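Local coordinates for protein acinetobacter secreted protease CpaA (Acinetobacter nosocomialis M2, PDB 6O38) that is a secreted zinc metalloprotease that binds its chaperone CpaB and is linked to type II secretion, at residues E268-S273 with Q279-P284; T225-A230 with D234-K239. All blocks are in the same frame, centred on the assembly; numbering follows the deposited sequence.

Contacts 1 and 2 lie side by side in one StcE-like beta-sandwich domain, their centres about 8 Å apart. Both are buried. Contact 1 joins the paired strands 266-272 and 277-288, and main-chain hydrogen bonds carry it. Contact 2 sets the loop 225-230 against strand 235-240 and has no hydrogen bond across it, so side-chain packing does the work. Strands 235-240 and 266-272 are neighbours, which ties the two contacts together: Arg-235 makes a salt bridge with Glu-268, and Leu-226 packs on Phe-269. Contact 1 also reaches the chaperone CpaB through Ser-282, whereas no other protein chain of the assembly touches the segments of contact 2.

Contact 1 of 2, residues E268-S273 with Q279-P284; sequences EFMYVS and QLISSP
The Phe-269 ring meets Leu-280 obliquely: ring atom CE2 lies 3.8 Å from methyl CD1 of Leu-280. Leu-226 and Ile-238 also touch this phenylalanine. The other flat group, the Glu-268 carboxylate, lies against methyl CD1 of Ile-281, and its OE2 is 3.9 Å from Ser-282 CB. Its CD is 3.9 Å from Ile-281 CD1. OE1 forms a salt bridge with Arg-235, which may offset the close Asp-122 of the CpaB chain. Ile-281 CG1 stands between its own backbone N and carbonyl carbon (chi1 61°). From there CD1 reaches Met-270 CB at 3.8 Å, and the two side chains cross at about a right angle. Met-270 is a selenomethionine. Gln-279 lays its CB 3.9 Å from Val-272 CG2, while its amide turns off to Asn-254. Met-270 and Gln-279 form a hydrogen-bonded pair, with Met-270 N to Gln-279 O at 2.8 Å. Glu-268 N bonds Ser-282 O at 3.0 Å. Glu-268 O takes Ile-281 N at 3.2 Å and, weakly, Ser-282 N. Ser-282 OG bonds Asn-124 and Asp-122 of the CpaB chain. Ile-281 and Ser-282 both face Glu-268, a classic beta bulge in an antiparallel hairpin of the beta-sandwich domain.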
loop_
_atom_site.group_PDB
_atom_site.type_symbol
_atom_site.label_atom_id
_atom_site.label_comp_id
_atom_site.label_asym_id
_atom_site.label_seq_id
_atom_site.Cartn_x
_atom_site.Cartn_y
_atom_site.Cartn_z
ATOM N N GLU A 268 9.499 -1.509 12.810
ATOM C CA GLU A 268 10.354 -0.766 11.896
ATOM C C GLU A 268 10.425 0.682 12.352
ATOM O O GLU A 268 9.394 1.294 12.650
ATOM C CB GLU A 268 9.837 -0.848 10.456
ATOM C CG GLU A 268 10.883 -0.522 9.403
ATOM C CD GLU A 268 10.373 -0.725 7.989
ATOM O OE1 GLU A 268 11.086 -0.343 7.036
ATOM O OE2 GLU A 268 9.258 -1.265 7.830
ATOM N N PHE A 269 11.638 1.225 12.402
ATOM C CA PHE A 269 11.865 2.592 12.843
ATOM C C PHE A 269 12.631 3.347 11.769
ATOM O O PHE A 269 13.429 2.768 11.029
ATOM C CB PHE A 269 12.642 2.645 14.168
ATOM C CG PHE A 269 11.986 1.892 15.290
ATOM C CD1 PHE A 269 12.167 0.525 15.425
ATOM C CD2 PHE A 269 11.185 2.551 16.206
ATOM C CE1 PHE A 269 11.563 -0.169 16.455
ATOM C CE2 PHE A 269 10.578 1.864 17.238
ATOM C CZ PHE A 269 10.768 0.501 17.363
HETATM N N MSE A 270 12.377 4.648 11.690
HETATM C CA MSE A 270 13.040 5.498 10.711
HETATM C C MSE A 270 13.466 6.811 11.350
HETATM O O MSE A 270 12.643 7.526 11.923
HETATM C CB MSE A 270 12.120 5.766 9.521
HETATM C CG MSE A 270 12.745 6.627 8.439
HETATM SE SE MSE A 270 11.440 7.198 7.113
HETATM C CE MSE A 270 10.308 8.295 8.260
ATOM N N TYR A 271 14.752 7.131 11.247
ATOM C CA TYR A 271 15.279 8.334 11.872
ATOM C C TYR A 271 14.933 9.563 11.043
ATOM O O TYR A 271 14.948 9.527 9.809
ATOM C CB TYR A 271 16.794 8.231 12.050
ATOM C CG TYR A 271 17.358 9.282 12.976
ATOM C CD1 TYR A 271 17.193 9.180 14.351
ATOM C CD2 TYR A 271 18.048 10.380 12.479
ATOM C CE1 TYR A 271 17.702 10.137 15.206
ATOM C CE2 TYR A 271 18.561 11.344 13.327
ATOM C CZ TYR A 271 18.387 11.216 14.689
ATOM O OH TYR A 271 18.894 12.171 15.538
ATOM N N VAL A 272 14.616 10.656 11.733
ATOM C CA VAL A 272 14.219 11.911 11.109
ATOM C C VAL A 272 15.153 12.987 11.648
ATOM O O VAL A 272 15.066 13.357 12.826
ATOM C CB VAL A 272 12.751 12.261 11.393
ATOM C CG1 VAL A 272 12.341 13.497 10.620
ATOM C CG2 VAL A 272 11.844 11.088 11.045
ATOM N N SER A 273 16.049 13.485 10.791
ATOM C CA SER A 273 17.121 14.363 11.254
ATOM C C SER A 273 16.577 15.680 11.797
ATOM O O SER A 273 16.958 16.113 12.892
ATOM C CB SER A 273 18.112 14.619 10.118
ATOM O OG SER A 273 18.915 13.477 9.881
ATOM N N GLN A 279 11.193 7.699 14.106
ATOM C CA GLN A 279 9.762 7.631 13.843
ATOM C C GLN A 279 9.332 6.173 13.741
ATOM O O GLN A 279 9.997 5.370 13.081
ATOM C CB GLN A 279 9.413 8.382 12.558
ATOM C CG GLN A 279 7.936 8.333 12.184
ATOM C CD GLN A 279 7.092 9.294 13.001
ATOM O OE1 GLN A 279 7.603 10.022 13.853
ATOM N NE2 GLN A 279 5.788 9.301 12.742
ATOM N N LEU A 280 8.228 5.833 14.403
ATOM C CA LEU A 280 7.679 4.483 14.334
ATOM C C LEU A 280 6.801 4.375 13.094
ATOM O O LEU A 280 5.734 4.993 13.023
ATOM C CB LEU A 280 6.889 4.160 15.600
ATOM C CG LEU A 280 6.148 2.823 15.610
ATOM C CD1 LEU A 280 7.129 1.662 15.547
ATOM C CD2 LEU A 280 5.254 2.708 16.836
ATOM N N ILE A 281 7.247 3.591 12.114
ATOM C CA ILE A 281 6.550 3.479 10.835
ATOM C C ILE A 281 5.891 2.124 10.630
ATOM O O ILE A 281 5.117 1.973 9.670
ATOM C CB ILE A 281 7.492 3.789 9.652
ATOM C CG1 ILE A 281 8.661 2.803 9.626
ATOM C CG2 ILE A 281 7.998 5.220 9.736
ATOM C CD1 ILE A 281 9.629 3.038 8.488
ATOM N N SER A 282 6.160 1.139 11.485
ATOM C CA SER A 282 5.532 -0.169 11.353
ATOM C C SER A 282 5.556 -0.861 12.707
ATOM O O SER A 282 6.608 -0.929 13.351
ATOM C CB SER A 282 6.248 -1.022 10.299
ATOM O OG SER A 282 5.768 -2.356 10.301
ATOM N N SER A 283 4.405 -1.379 13.127
ATOM C CA SER A 283 4.264 -2.033 14.419
ATOM C C SER A 283 3.128 -3.042 14.335
ATOM O O SER A 283 2.216 -2.874 13.518
ATOM C CB SER A 283 3.989 -1.013 15.534
ATOM O OG SER A 283 2.866 -0.208 15.224
ATOM N N PRO A 284 3.155 -4.090 15.156
ATOM C CA PRO A 284 2.118 -5.123 15.064
ATOM C C PRO A 284 0.777 -4.644 15.600
ATOM O O PRO A 284 0.680 -3.685 16.369
ATOM C CB PRO A 284 2.673 -6.267 15.923
ATOM C CG PRO A 284 4.129 -5.967 16.096
ATOM C CD PRO A 284 4.239 -4.480 16.070
#

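Contact 2 of 2, residues T225-A230 with D234-K239; sequences TLPTTA and DRIIIK
Pro-227 and Ile-236 reach toward each other across the contact. The ring corner at Pro-227 CD is the bump, and it presses on methyl CD1 of Ile-236 at 3.6 Å. Pro-227 CG stands a little farther from the same methyl, at 4.2 Å. Ile-236 CG1 lies anti to its carbonyl carbon (chi1 -68°), and the extended chain beyond it carries CD1 out to the proline. Leu-226 fits against the strand beside this pair. Its branch CD2 fits into the dip between two end methyls, 4.0 Å from Ile-238 CD1 and 4.3 Å from Ile-236 CD1. Leu-226 and Ile-238 meet at a slant. The leucine thus bridges alternate residues on one side of the strand.

Nearer the turn the contact is smaller. The Ala-230 methyl sits 3.7 Å from Asp-234 OD2 and 4.1 Å from Asp-234 CB. This is packing against the carboxylate. The same OD2 accepts a hydrogen bond from Asn-231 N, in the short turn between the segments, and is hydrogen-bonded to Ser-164 OG.

Trp-278 of strand 277-288 touches Leu-226, Ala-230 and Ile-236, and its NE1 bonds Pro-227 O. Strand 235-240 runs between strand 210-215, parallel to it, and strand 266-272, antiparallel. Ile-213 touches Ile-236, and Phe-215 touches Ile-238. The loop 225-230 therefore packs over one face of these strands within the beta-sandwich domain.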
loop_
_atom_site.group_PDB
_atom_site.type_symbol
_atom_site.label_atom_id
_atom_site.label_comp_id
_atom_site.label_asym_id
_atom_site.label_seq_id
_atom_site.Cartn_x
_atom_site.Cartn_y
_atom_site.Cartn_z
ATOM N N THR A 225 17.510 -0.620 23.413
ATOM C CA THR A 225 17.455 0.826 23.232
ATOM C C THR A 225 18.030 1.191 21.871
ATOM O O THR A 225 19.153 0.795 21.540
ATOM C CB THR A 225 18.224 1.552 24.339
ATOM O OG1 THR A 225 17.700 1.172 25.618
ATOM C CG2 THR A 225 18.101 3.060 24.175
ATOM N N LEU A 226 17.261 1.948 21.090
ATOM C CA LEU A 226 17.718 2.423 19.797
ATOM C C LEU A 226 18.820 3.469 19.962
ATOM O O LEU A 226 18.975 4.058 21.035
ATOM C CB LEU A 226 16.551 3.012 19.007
ATOM C CG LEU A 226 15.404 2.076 18.623
ATOM C CD1 LEU A 226 14.599 2.674 17.482
ATOM C CD2 LEU A 226 15.924 0.698 18.242
ATOM N N PRO A 227 19.610 3.708 18.912
ATOM C CA PRO A 227 20.620 4.770 18.981
ATOM C C PRO A 227 19.981 6.130 19.214
ATOM O O PRO A 227 18.815 6.362 18.884
ATOM C CB PRO A 227 21.303 4.703 17.610
ATOM C CG PRO A 227 21.064 3.316 17.135
ATOM C CD PRO A 227 19.716 2.930 17.665
ATOM N N THR A 228 20.766 7.038 19.796
ATOM C CA THR A 228 20.284 8.386 20.059
ATOM C C THR A 228 20.230 9.233 18.798
ATOM O O THR A 228 19.459 10.198 18.741
ATOM C CB THR A 228 21.190 9.078 21.078
ATOM O OG1 THR A 228 22.503 8.515 20.995
ATOM C CG2 THR A 228 20.669 8.840 22.482
ATOM N N THR A 229 21.024 8.884 17.788
ATOM C CA THR A 229 21.111 9.658 16.561
ATOM C C THR A 229 21.528 8.737 15.425
ATOM O O THR A 229 22.096 7.663 15.642
ATOM C CB THR A 229 22.104 10.819 16.696
ATOM O OG1 THR A 229 21.987 11.686 15.561
ATOM C CG2 THR A 229 23.532 10.297 16.786
ATOM N N ALA A 230 21.222 9.168 14.208
ATOM C CA ALA A 230 21.612 8.455 12.998
ATOM C C ALA A 230 21.605 9.451 11.846
ATOM O O ALA A 230 21.414 10.656 12.045
ATOM C CB ALA A 230 20.683 7.264 12.740
ATOM N N ASP A 234 17.722 6.654 7.996
ATOM C CA ASP A 234 18.206 5.328 8.351
ATOM C C ASP A 234 17.087 4.534 9.013
ATOM O O ASP A 234 16.240 5.084 9.722
ATOM C CB ASP A 234 19.415 5.419 9.284
ATOM C CG ASP A 234 20.666 5.894 8.572
ATOM O OD1 ASP A 234 20.733 5.767 7.332
ATOM O OD2 ASP A 234 21.589 6.381 9.257
ATOM N N ARG A 235 17.082 3.224 8.779
ATOM C CA ARG A 235 15.994 2.376 9.242
ATOM C C ARG A 235 16.526 1.215 10.067
ATOM O O ARG A 235 17.584 0.656 9.766
ATOM C CB ARG A 235 15.166 1.842 8.067
ATOM C CG ARG A 235 14.299 2.898 7.409
ATOM C CD ARG A 235 13.310 2.287 6.436
ATOM N NE ARG A 235 12.467 3.307 5.817
ATOM C CZ ARG A 235 11.288 3.063 5.256
ATOM N NH1 ARG A 235 10.804 1.828 5.236
ATOM N NH2 ARG A 235 10.590 4.053 4.718
ATOM N N ILE A 236 15.778 0.863 11.110
ATOM C CA ILE A 236 16.075 -0.284 11.958
ATOM C C ILE A 236 14.836 -1.164 12.005
ATOM O O ILE A 236 13.756 -0.701 12.392
ATOM C CB ILE A 236 16.490 0.134 13.380
ATOM C CG1 ILE A 236 17.844 0.845 13.358
ATOM C CG2 ILE A 236 16.532 -1.075 14.303
ATOM C CD1 ILE A 236 18.308 1.295 14.724
ATOM N N ILE A 237 14.988 -2.424 11.608
ATOM C CA ILE A 237 13.936 -3.428 11.719
ATOM C C ILE A 237 14.296 -4.356 12.870
ATOM O O ILE A 237 15.430 -4.844 12.952
ATOM C CB ILE A 237 13.756 -4.213 10.409
ATOM C CG1 ILE A 237 13.297 -3.279 9.288
ATOM C CG2 ILE A 237 12.759 -5.346 10.596
ATOM C CD1 ILE A 237 13.215 -3.946 7.932
ATOM N N ILE A 238 13.335 -4.593 13.757
ATOM C CA ILE A 238 13.512 -5.478 14.902
ATOM C C ILE A 238 12.545 -6.642 14.740
ATOM O O ILE A 238 11.326 -6.439 14.671
ATOM C CB ILE A 238 13.284 -4.746 16.234
ATOM C CG1 ILE A 238 14.237 -3.552 16.347
ATOM C CG2 ILE A 238 13.481 -5.694 17.404
ATOM C CD1 ILE A 238 14.099 -2.774 17.636
ATOM N N LYS A 239 13.087 -7.858 14.687
ATOM C CA LYS A 239 12.305 -9.067 14.479
ATOM C C LYS A 239 12.538 -10.035 15.629
ATOM O O LYS A 239 13.606 -10.045 16.248
ATOM C CB LYS A 239 12.689 -9.771 13.170
ATOM C CG LYS A 239 12.397 -9.011 11.892
ATOM C CD LYS A 239 12.996 -9.762 10.711
ATOM C CE LYS A 239 12.863 -8.990 9.410
ATOM N NZ LYS A 239 13.426 -9.758 8.262
#